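Metallo-beta-lactamase (Serratia marcescens, PDB 6K4X) probably hydrolyses the beta-lactam ring of antibiotics with two zinc ions, here held with a sulfanylbenzoate inhibitor in its active site. Local coordinates at residues V65-H77 against P148-Q160. Residues are numbered along the deposited sequence; the frame is centred on the assembly and turned at random.
With ZN (zinc ion), chain B; ZN (zinc ion), chain C; D0U (4-azanyl-2-sulfanyl-benzoic acid), chain E.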
# COMPACT_ATOMS: atom_id res chain seq x y z
N VAL A 65 8.10 -1.22 -16.17
CA VAL A 65 7.96 -1.14 -14.71
C VAL A 65 9.26 -1.64 -14.07
O VAL A 65 9.63 -2.81 -14.24
CB VAL A 65 6.77 -1.98 -14.22
CG1 VAL A 65 6.67 -1.93 -12.70
CG2 VAL A 65 5.45 -1.55 -14.87
N LYS A 66 9.96 -0.76 -13.36
CA LYS A 66 11.30 -1.06 -12.89
C LYS A 66 11.35 -1.45 -11.41
O LYS A 66 12.26 -2.17 -11.02
CB LYS A 66 12.23 0.13 -13.15
CG LYS A 66 12.32 0.53 -14.61
CD LYS A 66 12.55 -0.59 -15.58
CE LYS A 66 12.65 -0.10 -17.01
NZ LYS A 66 12.81 -1.20 -17.98
N TYR A 67 10.40 -0.95 -10.63
CA TYR A 67 10.32 -1.27 -9.20
C TYR A 67 8.87 -1.60 -8.87
O TYR A 67 7.95 -0.96 -9.42
CB TYR A 67 10.74 -0.10 -8.32
CG TYR A 67 12.20 0.22 -8.36
CD1 TYR A 67 13.12 -0.64 -7.80
CD2 TYR A 67 12.68 1.38 -8.95
CE1 TYR A 67 14.47 -0.38 -7.80
CE2 TYR A 67 14.05 1.66 -8.97
CZ TYR A 67 14.94 0.77 -8.40
OH TYR A 67 16.30 1.01 -8.39
N ILE A 68 8.68 -2.57 -7.98
CA ILE A 68 7.40 -2.83 -7.35
C ILE A 68 7.61 -2.59 -5.85
O ILE A 68 8.45 -3.25 -5.23
CB ILE A 68 6.93 -4.27 -7.61
CG1 ILE A 68 6.78 -4.56 -9.10
CG2 ILE A 68 5.63 -4.54 -6.86
CD1 ILE A 68 6.66 -6.02 -9.47
N LEU A 69 6.84 -1.68 -5.29
CA LEU A 69 6.93 -1.31 -3.90
C LEU A 69 5.85 -2.03 -3.12
O LEU A 69 4.69 -1.98 -3.53
CB LEU A 69 6.76 0.20 -3.75
CG LEU A 69 7.65 1.05 -4.66
CD1 LEU A 69 7.45 2.52 -4.35
CD2 LEU A 69 9.10 0.65 -4.57
N SER A 70 6.19 -2.63 -1.99
CA SER A 70 5.24 -3.37 -1.16
C SER A 70 4.88 -2.55 0.06
O SER A 70 5.78 -2.11 0.81
CB SER A 70 5.84 -4.69 -0.76
OG SER A 70 4.99 -5.39 0.15
N THR A 71 3.58 -2.39 0.33
CA THR A 71 3.13 -1.86 1.63
C THR A 71 3.37 -2.91 2.73
O THR A 71 4.19 -2.72 3.62
CB THR A 71 1.66 -1.43 1.60
OG1 THR A 71 0.86 -2.52 1.13
CG2 THR A 71 1.43 -0.19 0.76
N HIS A 72 2.65 -4.03 2.66
CA HIS A 72 2.90 -5.10 3.59
C HIS A 72 2.57 -6.46 2.97
O HIS A 72 1.87 -6.57 1.96
CB HIS A 72 2.19 -4.91 4.94
CG HIS A 72 0.72 -5.15 4.93
ND1 HIS A 72 -0.19 -4.17 4.70
CD2 HIS A 72 0.00 -6.28 5.14
CE1 HIS A 72 -1.41 -4.67 4.80
NE2 HIS A 72 -1.34 -6.00 5.05
N SER A 73 3.09 -7.49 3.63
CA SER A 73 3.22 -8.84 3.09
C SER A 73 2.09 -9.75 3.55
O SER A 73 2.33 -10.79 4.17
CB SER A 73 4.57 -9.37 3.50
OG SER A 73 4.79 -9.18 4.90
N HIS A 74 0.85 -9.37 3.18
CA HIS A 74 -0.29 -10.28 3.27
C HIS A 74 -0.83 -10.51 1.86
O HIS A 74 -0.58 -9.72 0.95
CB HIS A 74 -1.41 -9.72 4.15
CG HIS A 74 -1.01 -9.62 5.58
ND1 HIS A 74 -1.57 -8.73 6.46
CD2 HIS A 74 -0.13 -10.35 6.29
CE1 HIS A 74 -1.02 -8.92 7.63
NE2 HIS A 74 -0.15 -9.90 7.57
N GLU A 75 -1.52 -11.63 1.70
CA GLU A 75 -1.93 -12.13 0.39
C GLU A 75 -2.76 -11.13 -0.41
O GLU A 75 -2.76 -11.19 -1.64
CB GLU A 75 -2.66 -13.46 0.54
CG GLU A 75 -4.05 -13.34 1.15
CD GLU A 75 -4.93 -14.58 1.25
OE1 GLU A 75 -4.91 -15.38 0.32
OE2 GLU A 75 -5.66 -14.72 2.27
N ASP A 76 -3.55 -10.29 0.25
CA ASP A 76 -4.41 -9.36 -0.46
C ASP A 76 -3.64 -8.23 -1.15
O ASP A 76 -4.11 -7.72 -2.17
CB ASP A 76 -5.52 -8.82 0.44
CG ASP A 76 -5.10 -8.14 1.73
OD1 ASP A 76 -4.04 -8.50 2.29
OD2 ASP A 76 -5.88 -7.27 2.19
N HIS A 77 -2.51 -7.79 -0.57
CA HIS A 77 -1.73 -6.70 -1.16
C HIS A 77 -0.56 -7.22 -1.98
O HIS A 77 -0.10 -6.56 -2.93
CB HIS A 77 -1.22 -5.77 -0.07
CG HIS A 77 -2.32 -5.31 0.83
ND1 HIS A 77 -3.24 -4.35 0.46
CD2 HIS A 77 -2.72 -5.80 2.02
CE1 HIS A 77 -4.14 -4.26 1.43
NE2 HIS A 77 -3.87 -5.14 2.39
N PRO A 148 5.22 0.26 10.85
CA PRO A 148 5.00 -1.08 11.39
C PRO A 148 3.77 -1.16 12.29
O PRO A 148 3.20 -0.14 12.73
CB PRO A 148 6.28 -1.33 12.19
CG PRO A 148 6.66 0.05 12.69
CD PRO A 148 6.37 0.93 11.48
N GLY A 149 3.39 -2.38 12.60
CA GLY A 149 2.39 -2.66 13.58
C GLY A 149 1.42 -3.71 13.10
O GLY A 149 1.24 -4.74 13.73
N HIS A 150 0.79 -3.47 11.95
CA HIS A 150 0.02 -4.52 11.24
C HIS A 150 0.96 -5.64 10.77
O HIS A 150 0.58 -6.82 10.79
CB HIS A 150 -0.82 -3.88 10.16
CG HIS A 150 -1.67 -4.80 9.37
ND1 HIS A 150 -2.91 -5.17 9.80
CD2 HIS A 150 -1.49 -5.36 8.16
CE1 HIS A 150 -3.48 -5.92 8.85
NE2 HIS A 150 -2.61 -6.10 7.85
N THR A 151 2.16 -5.24 10.35
CA THR A 151 3.27 -6.14 10.09
C THR A 151 4.53 -5.40 10.51
O THR A 151 4.55 -4.16 10.54
CB THR A 151 3.42 -6.56 8.60
OG1 THR A 151 3.83 -5.42 7.83
CG2 THR A 151 2.20 -7.23 8.02
N GLU A 152 5.61 -6.13 10.78
CA GLU A 152 6.81 -5.45 11.24
C GLU A 152 7.46 -4.62 10.14
O GLU A 152 8.05 -3.57 10.42
CB GLU A 152 7.84 -6.47 11.74
CG GLU A 152 7.52 -7.11 13.07
CD GLU A 152 8.66 -7.89 13.70
OE1 GLU A 152 9.71 -7.99 13.07
OE2 GLU A 152 8.48 -8.38 14.85
N GLY A 153 7.34 -5.06 8.88
CA GLY A 153 8.02 -4.36 7.78
C GLY A 153 7.11 -3.46 6.96
O GLY A 153 7.48 -3.09 5.85
N GLY A 154 5.98 -3.04 7.50
CA GLY A 154 5.05 -2.18 6.76
C GLY A 154 5.69 -0.88 6.34
O GLY A 154 6.37 -0.25 7.16
N ILE A 155 5.45 -0.46 5.09
CA ILE A 155 5.94 0.79 4.57
C ILE A 155 4.77 1.54 3.95
O ILE A 155 3.99 0.99 3.17
CB ILE A 155 7.04 0.59 3.52
CG1 ILE A 155 8.27 -0.12 4.09
CG2 ILE A 155 7.42 1.91 2.87
CD1 ILE A 155 9.11 0.68 5.05
N THR A 156 4.70 2.84 4.27
CA THR A 156 3.86 3.83 3.61
C THR A 156 4.74 4.65 2.67
O THR A 156 5.83 5.06 3.06
CB THR A 156 3.17 4.69 4.67
OG1 THR A 156 2.21 3.90 5.37
CG2 THR A 156 2.51 5.93 4.14
N TRP A 157 4.30 4.83 1.43
CA TRP A 157 5.14 5.37 0.36
C TRP A 157 4.62 6.74 -0.04
O TRP A 157 3.39 6.90 -0.18
CB TRP A 157 5.13 4.42 -0.84
CG TRP A 157 5.60 3.03 -0.55
CD1 TRP A 157 4.80 1.99 -0.21
CD2 TRP A 157 6.94 2.52 -0.55
NE1 TRP A 157 5.52 0.84 -0.06
CE2 TRP A 157 6.84 1.14 -0.25
CE3 TRP A 157 8.21 3.06 -0.80
CZ2 TRP A 157 7.93 0.29 -0.21
CZ3 TRP A 157 9.29 2.21 -0.78
CH2 TRP A 157 9.14 0.86 -0.48
N THR A 158 5.50 7.71 -0.28
CA THR A 158 5.05 9.06 -0.62
C THR A 158 5.83 9.63 -1.81
O THR A 158 6.98 9.28 -2.07
CB THR A 158 5.17 10.02 0.57
OG1 THR A 158 6.54 10.16 0.95
CG2 THR A 158 4.38 9.52 1.75
N TRP A 159 5.16 10.49 -2.56
CA TRP A 159 5.76 11.14 -3.70
C TRP A 159 4.98 12.39 -4.04
O TRP A 159 3.98 12.71 -3.40
CB TRP A 159 5.84 10.18 -4.88
CG TRP A 159 4.50 9.71 -5.38
CD1 TRP A 159 3.70 10.31 -6.30
CD2 TRP A 159 3.82 8.51 -4.98
NE1 TRP A 159 2.57 9.56 -6.50
CE2 TRP A 159 2.62 8.44 -5.71
CE3 TRP A 159 4.14 7.46 -4.11
CZ2 TRP A 159 1.74 7.38 -5.57
CZ3 TRP A 159 3.27 6.42 -3.96
CH2 TRP A 159 2.09 6.37 -4.70
N GLN A 160 5.45 13.11 -5.06
CA GLN A 160 4.76 14.27 -5.56
C GLN A 160 4.39 14.04 -7.02
O GLN A 160 5.23 13.57 -7.78
CB GLN A 160 5.63 15.51 -5.45
CG GLN A 160 5.99 15.83 -4.01
CD GLN A 160 6.34 17.27 -3.78
OE1 GLN A 160 6.34 18.10 -4.69
NE2 GLN A 160 6.63 17.59 -2.52
ZN ZN B . -2.72 -7.06 6.08
ZN ZN C . -5.26 -5.93 3.63
O2 D0U E . -4.91 -4.62 5.45
C7 D0U E . -5.68 -4.64 6.43
O1 D0U E . -5.96 -3.60 7.09
C3 D0U E . -6.29 -5.91 6.90
C2 D0U E . -7.34 -5.78 7.86
C4 D0U E . -5.90 -7.19 6.45
S1 D0U E . -4.77 -7.60 5.24
C5 D0U E . -6.57 -8.30 7.02
C6 D0U E . -7.58 -8.17 7.97
N1 D0U E . -8.24 -9.29 8.48
C1 D0U E . -7.97 -6.92 8.36
O HOH W 1 7.11 -3.17 3.01
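The backbones run closest at Thr-71/Ile-155 and His-72/Gly-154, CA atoms just under 5 Å apart. At the start of strand 155-163, Ile-155 N donates to Thr-71 O (3.0 Å, 159° at the hydrogen). A water lies 2.8 Å from Ser-70 O and 2.9 Å from Gly-153 O, bridging the segments. Ser-70 O also takes a weak, bent hydrogen bond from Trp-157 NE1, at the edge of the indole. Leu-69 CB sits over the centre of the six-membered ring, 3.8 Å from its centroid, while Ile-155 CG2 covers the opposite face; the indole is thus sandwiched between aliphatic groups of both segments.

His-72 NE2, His-74 ND1 and His-150 NE2 converge on one zinc at 2.0 to 2.1 Å, with the inhibitor's S1 as fourth ligand. His-150 swings its ring in with CG anti to the backbone N (chi1 -179°), its CD2 edge over one face of His-72, planes at 75°, an offset edge-to-face pair. Thr-151 CG2 packs 3.6 Å from His-74 NE2. Hydrogen bonds from His-72 ND1 to Asp-174, His-74 NE2 to Asp-111 and His-150 ND1 to Thr-177 O, together with the zinc bonds, would hold the ring rotations. Asp-76, His-77 and His-215, with the inhibitor's carboxylate O2, hold the second zinc, and S1 bridges both metals: the HxHxDH motif and dinuclear centre of a subclass B3 metallo-beta-lactamase, where the two sheets of the alpha-beta/beta-alpha fold meet.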